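Local coordinates for protein putative glucarate dehydratase (Pseudomonas fluorescens, PDB 4IT1) that probably dehydrates D-glucarate to 5-dehydro-4-deoxy-D-glucarate as a magnesium-dependent member of the enolase superfamily, at residues K127-N131 and H317-G321. Numbering follows the deposited sequence.
Sequences KAVSN and HYWGG
Lys127 and Tyr318 run side by side across the seam between the N-terminal capping domain and the modified TIM barrel that define an enolase-superfamily enzyme. The start of helix 128-148 meets the short, weakly bonded helix 316-319, which follows barrel strand 311-314. Lysine suits this buried position because its methylenes can pack while its ammonium travels on: Lys127 CE lies 3.8 Å from Tyr318 CD1, approaching the ring obliquely, and bends at chi2 and chi4 carry NZ to a hydrogen bond with Thr295 OG1. Tyr318 holds CG between its own backbone N and carbonyl carbon (chi1 62°), which leads the ring away from helix 128-148 towards Asn291, a magnesium ligand. Tyr318 CB stays facing that helix and is met by Asn131 OD1 at 3.2 Å, with amide and ring planes 58° apart. Asn131 ND2 is spent on Gly122 O, which helps fix the amide's rotation. Small Ser130 lets the backbones close in, its CB resting 3.2 Å from Tyr318 O. Gly320 is the first residue to leave helical angles, with a positive phi that favours glycine, and its CA points a hydrogen at Ser130 O. A matching CA-H...O contact joins Asn131 CA to His317 O, nearly straight at 178°. One water bridges the same carbonyl to the other helix, donating to both His317 O and Asn131 O at 2.9 Å.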
loop_
_atom_site.group_PDB
_atom_site.type_symbol
_atom_site.label_atom_id
_atom_site.label_comp_id
_atom_site.label_asym_id
_atom_site.label_seq_id
_atom_site.Cartn_x
_atom_site.Cartn_y
_atom_site.Cartn_z
ATOM N N LYS A 127 12.441 15.250 -1.744
ATOM C CA LYS A 127 11.917 14.341 -2.775
ATOM C C LYS A 127 12.994 13.527 -3.492
ATOM O O LYS A 127 12.675 12.727 -4.375
ATOM C CB LYS A 127 11.126 15.111 -3.829
ATOM C CG LYS A 127 10.003 15.979 -3.303
ATOM C CD LYS A 127 8.664 15.276 -3.375
ATOM C CE LYS A 127 7.535 16.261 -3.100
ATOM N NZ LYS A 127 7.606 16.831 -1.719
ATOM N N ALA A 128 14.257 13.733 -3.122
ATOM C CA ALA A 128 15.391 13.133 -3.832
ATOM C C ALA A 128 15.275 11.613 -3.981
ATOM O O ALA A 128 15.292 11.086 -5.100
ATOM C CB ALA A 128 16.703 13.507 -3.152
ATOM N N VAL A 129 15.165 10.919 -2.853
ATOM C CA VAL A 129 15.002 9.472 -2.849
ATOM C C VAL A 129 13.760 9.052 -3.659
ATOM O O VAL A 129 13.844 8.157 -4.500
ATOM C CB VAL A 129 14.972 8.924 -1.405
ATOM C CG1 VAL A 129 14.575 7.454 -1.374
ATOM C CG2 VAL A 129 16.332 9.116 -0.741
ATOM N N SER A 130 12.637 9.735 -3.437
ATOM C CA SER A 130 11.366 9.387 -4.079
ATOM C C SER A 130 11.333 9.580 -5.592
ATOM O O SER A 130 10.828 8.717 -6.303
ATOM C CB SER A 130 10.204 10.130 -3.424
ATOM O OG SER A 130 9.958 9.575 -2.151
ATOM N N ASN A 131 11.842 10.715 -6.070
ATOM C CA ASN A 131 11.927 10.993 -7.502
ATOM C C ASN A 131 12.801 9.987 -8.242
ATOM O O ASN A 131 12.435 9.508 -9.320
ATOM C CB ASN A 131 12.453 12.404 -7.752
ATOM C CG ASN A 131 11.543 13.468 -7.196
ATOM O OD1 ASN A 131 10.537 13.169 -6.551
ATOM N ND2 ASN A 131 11.885 14.725 -7.446
ATOM N N HIS A 317 5.443 10.336 -10.095
ATOM C CA HIS A 317 6.811 10.785 -10.311
ATOM C C HIS A 317 7.495 11.150 -9.012
ATOM O O HIS A 317 8.651 10.784 -8.796
ATOM C CB HIS A 317 6.846 11.979 -11.250
ATOM C CG HIS A 317 6.322 11.683 -12.616
ATOM N ND1 HIS A 317 5.171 12.257 -13.110
ATOM C CD2 HIS A 317 6.795 10.880 -13.598
ATOM C CE1 HIS A 317 4.960 11.825 -14.339
ATOM N NE2 HIS A 317 5.930 10.986 -14.658
ATOM N N TYR A 318 6.787 11.863 -8.142
ATOM C CA TYR A 318 7.416 12.301 -6.896
ATOM C C TYR A 318 6.931 11.593 -5.650
ATOM O O TYR A 318 7.589 11.649 -4.613
ATOM C CB TYR A 318 7.389 13.825 -6.736
ATOM C CG TYR A 318 6.034 14.471 -6.666
ATOM C CD1 TYR A 318 5.281 14.446 -5.489
ATOM C CD2 TYR A 318 5.531 15.172 -7.753
ATOM C CE1 TYR A 318 4.045 15.068 -5.419
ATOM C CE2 TYR A 318 4.294 15.803 -7.689
ATOM C CZ TYR A 318 3.553 15.740 -6.523
ATOM O OH TYR A 318 2.323 16.370 -6.456
ATOM N N TRP A 319 5.801 10.901 -5.743
ATOM C CA TRP A 319 5.323 10.135 -4.595
ATOM C C TRP A 319 6.090 8.841 -4.382
ATOM O O TRP A 319 5.928 8.181 -3.353
ATOM C CB TRP A 319 3.832 9.872 -4.693
ATOM C CG TRP A 319 3.029 10.956 -4.098
ATOM C CD1 TRP A 319 2.550 12.065 -4.732
ATOM C CD2 TRP A 319 2.595 11.047 -2.737
ATOM N NE1 TRP A 319 1.840 12.848 -3.847
ATOM C CE2 TRP A 319 1.840 12.236 -2.620
ATOM C CE3 TRP A 319 2.753 10.231 -1.611
ATOM C CZ2 TRP A 319 1.244 12.630 -1.418
ATOM C CZ3 TRP A 319 2.152 10.624 -0.406
ATOM C CH2 TRP A 319 1.420 11.820 -0.322
ATOM N N GLY A 320 6.929 8.480 -5.352
ATOM C CA GLY A 320 7.799 7.313 -5.206
ATOM C C GLY A 320 7.454 6.128 -6.095
ATOM O O GLY A 320 7.849 5.006 -5.806
ATOM N N GLY A 321 6.725 6.371 -7.179
ATOM C CA GLY A 321 6.373 5.294 -8.101
ATOM C C GLY A 321 4.943 4.785 -8.014
ATOM O O GLY A 321 4.072 5.405 -7.393
HETATM O O HOH W 1 10.376 10.343 -11.133
#